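Local coordinates for protein beta-L-arabinobiosidase (Bacteroides thetaiotaomicron, PDB 5MQR) that probably hydrolyses glycosidic linkages, perhaps those of L-arabinose side chains or sialic acid, in the breakdown of complex plant pectin, at residues E861-F872 against L896-A906. Numbering follows the deposited sequence.
Sequences ENDLWNTRHQFF and LPDTTKKYEVA
Glu861, in the last turn of helix 843-864, faces Pro897 with their CA atoms 7.0 Å apart, and the chains draw closer at Phe871 and Ala906, where the CA atoms are 5.2 Å apart. Between these points Tyr903 turns the edge of its ring onto one face of the Trp865 indole, a T-shaped pair with planes at 85° and CD1 of Tyr903 3.7 Å from CE3 of Trp865. The indole reaches this edge because its CG lies anti to the backbone N (chi1 -175°). Phe872 joins the aromatic cluster, its ring nearly parallel to that of Tyr903 but slid aside, and its CE2 meets Pro897 CG at 3.9 Å. Trp865 and Phe872 belong to a two-stranded antiparallel hairpin with a G1 beta bulge, where Gln870 and Phe871 both face Asn866; it follows the helix within the MGH1-like domain, probably an (alpha/alpha)6 toroid as in other six-hairpin glycosidases. With an alanine at Trp865, the edge of Tyr903 would probably lose its aromatic face and a gap would open over the Phe872 ring. Beyond the cluster, Phe871 CD1 packs 3.6 Å from Ala906 CB, while Ala906 O meets the ring edge near its plane. At the helix end, the extended Glu861 chain crosses Tyr903 and accepts a nearly straight bond (163°) from Asp898 N to OE2, 3.0 Å long. Asp898 OD2 lies only 3.1 Å from that same OE2; the salt bridge from Lys857 to Asp898 OD1 probably eases this like-charge approach.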
loop_
_atom_site.group_PDB
_atom_site.type_symbol
_atom_site.label_atom_id
_atom_site.label_comp_id
_atom_site.label_asym_id
_atom_site.label_seq_id
_atom_site.Cartn_x
_atom_site.Cartn_y
_atom_site.Cartn_z
ATOM N N GLU A 861 22.979 -7.672 -40.639
ATOM C CA GLU A 861 24.248 -7.670 -39.899
ATOM C C GLU A 861 25.462 -7.599 -40.812
ATOM O O GLU A 861 26.432 -6.892 -40.504
ATOM C CB GLU A 861 24.357 -8.896 -39.002
ATOM C CG GLU A 861 23.453 -8.823 -37.783
ATOM C CD GLU A 861 23.696 -9.966 -36.814
ATOM O OE1 GLU A 861 24.029 -11.074 -37.263
ATOM O OE2 GLU A 861 23.554 -9.747 -35.598
ATOM N N ASN A 862 25.402 -8.334 -41.919
ATOM C CA ASN A 862 26.497 -8.367 -42.882
ATOM C C ASN A 862 26.509 -7.167 -43.817
ATOM O O ASN A 862 27.571 -6.641 -44.108
ATOM C CB ASN A 862 26.476 -9.675 -43.695
ATOM C CG ASN A 862 26.797 -10.911 -42.845
ATOM O OD1 ASN A 862 27.446 -10.835 -41.788
ATOM N ND2 ASN A 862 26.334 -12.060 -43.304
ATOM N N ASP A 863 25.340 -6.733 -44.284
ATOM C CA ASP A 863 25.256 -5.734 -45.344
ATOM C C ASP A 863 24.958 -4.318 -44.866
ATOM O O ASP A 863 25.366 -3.376 -45.532
ATOM C CB ASP A 863 24.198 -6.123 -46.376
ATOM C CG ASP A 863 24.536 -7.389 -47.136
ATOM O OD1 ASP A 863 25.518 -8.080 -46.818
ATOM O OD2 ASP A 863 23.822 -7.690 -48.094
ATOM N N LEU A 864 24.218 -4.139 -43.763
ATOM C CA LEU A 864 23.847 -2.783 -43.306
ATOM C C LEU A 864 24.733 -2.228 -42.201
ATOM O O LEU A 864 24.767 -1.016 -41.988
ATOM C CB LEU A 864 22.374 -2.717 -42.920
ATOM C CG LEU A 864 21.408 -3.108 -44.045
ATOM C CD1 LEU A 864 19.981 -2.857 -43.581
ATOM C CD2 LEU A 864 21.679 -2.370 -45.348
ATOM N N TRP A 865 25.465 -3.105 -41.517
ATOM C CA TRP A 865 26.469 -2.688 -40.557
ATOM C C TRP A 865 27.620 -2.025 -41.311
ATOM O O TRP A 865 28.310 -2.673 -42.100
ATOM C CB TRP A 865 26.986 -3.877 -39.764
ATOM C CG TRP A 865 27.948 -3.487 -38.681
ATOM C CD1 TRP A 865 29.284 -3.800 -38.602
ATOM C CD2 TRP A 865 27.657 -2.688 -37.536
ATOM N NE1 TRP A 865 29.830 -3.255 -37.465
ATOM C CE2 TRP A 865 28.860 -2.560 -36.797
ATOM C CE3 TRP A 865 26.499 -2.060 -37.061
ATOM C CZ2 TRP A 865 28.927 -1.842 -35.599
ATOM C CZ3 TRP A 865 26.567 -1.347 -35.863
ATOM C CH2 TRP A 865 27.771 -1.245 -35.149
ATOM N N ASN A 866 27.796 -0.727 -41.086
ATOM C CA ASN A 866 28.891 0.052 -41.698
ATOM C C ASN A 866 30.065 -0.084 -40.750
ATOM O O ASN A 866 29.979 0.371 -39.616
ATOM C CB ASN A 866 28.449 1.518 -41.851
ATOM C CG ASN A 866 29.518 2.413 -42.428
ATOM O OD1 ASN A 866 30.676 2.361 -42.024
ATOM N ND2 ASN A 866 29.122 3.273 -43.352
ATOM N N THR A 867 31.143 -0.726 -41.199
ATOM C CA THR A 867 32.291 -1.027 -40.328
ATOM C C THR A 867 33.221 0.175 -40.093
ATOM O O THR A 867 33.961 0.172 -39.115
ATOM C CB THR A 867 33.132 -2.219 -40.860
ATOM O OG1 THR A 867 33.418 -2.006 -42.236
ATOM C CG2 THR A 867 32.382 -3.549 -40.706
ATOM N N ARG A 868 33.200 1.179 -40.975
ATOM C CA ARG A 868 33.965 2.422 -40.748
ATOM C C ARG A 868 33.334 3.208 -39.590
ATOM O O ARG A 868 34.022 3.580 -38.644
ATOM C CB ARG A 868 34.090 3.284 -42.031
ATOM C CG ARG A 868 35.144 2.736 -43.016
ATOM C CD ARG A 868 35.157 3.297 -44.462
ATOM N NE ARG A 868 33.858 3.702 -45.057
ATOM C CZ ARG A 868 32.809 2.901 -45.340
ATOM N NH1 ARG A 868 32.816 1.595 -45.047
ATOM N NH2 ARG A 868 31.711 3.416 -45.905
ATOM N N HIS A 869 32.019 3.401 -39.657
ATOM C CA HIS A 869 31.267 4.127 -38.621
ATOM C C HIS A 869 30.889 3.325 -37.373
ATOM O O HIS A 869 30.614 3.914 -36.324
ATOM C CB HIS A 869 29.976 4.709 -39.219
ATOM C CG HIS A 869 30.202 5.878 -40.114
ATOM N ND1 HIS A 869 29.183 6.470 -40.828
ATOM C CD2 HIS A 869 31.326 6.570 -40.411
ATOM C CE1 HIS A 869 29.667 7.491 -41.510
ATOM N NE2 HIS A 869 30.968 7.561 -41.287
ATOM N N GLN A 870 30.832 2.000 -37.490
ATOM C CA GLN A 870 30.292 1.146 -36.428
ATOM C C GLN A 870 28.860 1.568 -36.092
ATOM O O GLN A 870 28.563 2.110 -35.034
ATOM C CB GLN A 870 31.222 1.125 -35.208
ATOM C CG GLN A 870 32.640 0.706 -35.554
ATOM C CD GLN A 870 33.526 0.651 -34.340
ATOM O OE1 GLN A 870 33.369 -0.203 -33.463
ATOM N NE2 GLN A 870 34.468 1.566 -34.274
ATOM N N PHE A 871 27.980 1.312 -37.046
ATOM C CA PHE A 871 26.610 1.792 -37.001
ATOM C C PHE A 871 25.825 1.194 -38.180
ATOM O O PHE A 871 26.366 1.050 -39.293
ATOM C CB PHE A 871 26.591 3.326 -37.095
ATOM C CG PHE A 871 25.406 3.945 -36.452
ATOM C CD1 PHE A 871 25.372 4.137 -35.073
ATOM C CD2 PHE A 871 24.306 4.301 -37.205
ATOM C CE1 PHE A 871 24.256 4.691 -34.461
ATOM C CE2 PHE A 871 23.190 4.859 -36.601
ATOM C CZ PHE A 871 23.166 5.054 -35.227
ATOM N N PHE A 872 24.572 0.823 -37.927
ATOM C CA PHE A 872 23.697 0.312 -38.971
ATOM C C PHE A 872 23.207 1.467 -39.798
ATOM O O PHE A 872 22.682 2.432 -39.260
ATOM C CB PHE A 872 22.487 -0.424 -38.399
ATOM C CG PHE A 872 22.821 -1.749 -37.799
ATOM C CD1 PHE A 872 23.123 -2.824 -38.610
ATOM C CD2 PHE A 872 22.818 -1.929 -36.413
ATOM C CE1 PHE A 872 23.431 -4.052 -38.059
ATOM C CE2 PHE A 872 23.110 -3.167 -35.857
ATOM C CZ PHE A 872 23.419 -4.229 -36.685
ATOM N N LEU A 896 17.008 -7.581 -33.132
ATOM C CA LEU A 896 17.665 -8.219 -34.270
ATOM C C LEU A 896 19.137 -8.549 -34.009
ATOM O O LEU A 896 19.559 -9.680 -34.264
ATOM C CB LEU A 896 17.497 -7.365 -35.543
ATOM C CG LEU A 896 17.972 -7.908 -36.892
ATOM C CD1 LEU A 896 17.352 -7.124 -38.043
ATOM C CD2 LEU A 896 19.485 -7.860 -37.011
ATOM N N PRO A 897 19.938 -7.566 -33.547
ATOM C CA PRO A 897 21.384 -7.878 -33.507
ATOM C C PRO A 897 21.752 -8.927 -32.464
ATOM O O PRO A 897 21.023 -9.121 -31.501
ATOM C CB PRO A 897 22.028 -6.525 -33.168
ATOM C CG PRO A 897 20.999 -5.511 -33.611
ATOM C CD PRO A 897 19.698 -6.148 -33.211
ATOM N N ASP A 898 22.863 -9.606 -32.727
ATOM C CA ASP A 898 23.561 -10.446 -31.768
ATOM C C ASP A 898 24.056 -9.684 -30.558
ATOM O O ASP A 898 24.181 -8.453 -30.576
ATOM C CB ASP A 898 24.797 -11.099 -32.430
ATOM C CG ASP A 898 24.420 -12.199 -33.375
ATOM O OD1 ASP A 898 23.533 -12.983 -32.975
ATOM O OD2 ASP A 898 24.989 -12.288 -34.499
ATOM N N THR A 899 24.400 -10.453 -29.527
ATOM C CA THR A 899 24.903 -9.895 -28.266
ATOM C C THR A 899 26.401 -9.549 -28.316
ATOM O O THR A 899 26.946 -9.046 -27.337
ATOM C CB THR A 899 24.647 -10.858 -27.072
ATOM O OG1 THR A 899 25.331 -12.089 -27.295
ATOM C CG2 THR A 899 23.152 -11.145 -26.896
ATOM N N THR A 900 27.068 -9.793 -29.438
ATOM C CA THR A 900 28.497 -9.495 -29.538
ATOM C C THR A 900 28.799 -7.997 -29.236
ATOM O O THR A 900 27.990 -7.105 -29.544
ATOM C CB THR A 900 29.065 -9.899 -30.917
ATOM O OG1 THR A 900 28.510 -9.055 -31.929
ATOM C CG2 THR A 900 28.755 -11.401 -31.246
ATOM N N LYS A 901 29.958 -7.758 -28.617
ATOM C CA LYS A 901 30.367 -6.426 -28.148
ATOM C C LYS A 901 30.448 -5.362 -29.227
ATOM O O LYS A 901 30.242 -4.189 -28.942
ATOM C CB LYS A 901 31.734 -6.486 -27.439
ATOM C CG LYS A 901 31.639 -6.912 -25.981
ATOM C CD LYS A 901 31.136 -5.775 -25.094
ATOM C CE LYS A 901 30.592 -6.262 -23.748
ATOM N NZ LYS A 901 31.656 -6.948 -22.960
ATOM N N LYS A 902 30.761 -5.761 -30.455
ATOM C CA LYS A 902 30.986 -4.785 -31.509
ATOM C C LYS A 902 29.783 -3.902 -31.848
ATOM O O LYS A 902 29.988 -2.765 -32.193
ATOM C CB LYS A 902 31.562 -5.415 -32.783
ATOM C CG LYS A 902 30.645 -6.374 -33.523
ATOM C CD LYS A 902 31.147 -6.547 -34.949
ATOM C CE LYS A 902 30.461 -7.692 -35.671
ATOM N NZ LYS A 902 30.358 -7.361 -37.118
ATOM N N TYR A 903 28.551 -4.402 -31.719
ATOM C CA TYR A 903 27.361 -3.577 -32.023
ATOM C C TYR A 903 27.067 -2.525 -30.947
ATOM O O TYR A 903 26.501 -1.493 -31.281
ATOM C CB TYR A 903 26.126 -4.430 -32.300
ATOM C CG TYR A 903 26.291 -5.402 -33.438
ATOM C CD1 TYR A 903 26.558 -4.958 -34.729
ATOM C CD2 TYR A 903 26.170 -6.782 -33.231
ATOM C CE1 TYR A 903 26.707 -5.854 -35.773
ATOM C CE2 TYR A 903 26.322 -7.682 -34.270
ATOM C CZ TYR A 903 26.588 -7.216 -35.541
ATOM O OH TYR A 903 26.757 -8.123 -36.578
ATOM N N GLU A 904 27.462 -2.786 -29.692
ATOM C CA GLU A 904 27.258 -1.853 -28.536
ATOM C C GLU A 904 27.640 -0.420 -28.852
ATOM O O GLU A 904 26.932 0.517 -28.505
ATOM C CB GLU A 904 28.107 -2.230 -27.300
ATOM C CG GLU A 904 27.621 -3.406 -26.463
ATOM C CD GLU A 904 28.190 -3.440 -25.021
ATOM O OE1 GLU A 904 28.540 -2.377 -24.442
ATOM O OE2 GLU A 904 28.252 -4.562 -24.445
ATOM N N VAL A 905 28.790 -0.268 -29.483
ATOM C CA VAL A 905 29.382 1.040 -29.684
ATOM C C VAL A 905 28.424 2.017 -30.405
ATOM O O VAL A 905 28.496 3.202 -30.151
ATOM C CB VAL A 905 30.740 0.906 -30.398
ATOM C CG1 VAL A 905 30.538 0.555 -31.853
ATOM C CG2 VAL A 905 31.558 2.178 -30.277
ATOM N N ALA A 906 27.508 1.526 -31.246
ATOM C CA ALA A 906 26.454 2.370 -31.850
ATOM C C ALA A 906 25.664 3.221 -30.845
ATOM O O ALA A 906 25.305 4.365 -31.110
ATOM C CB ALA A 906 25.489 1.515 -32.672
#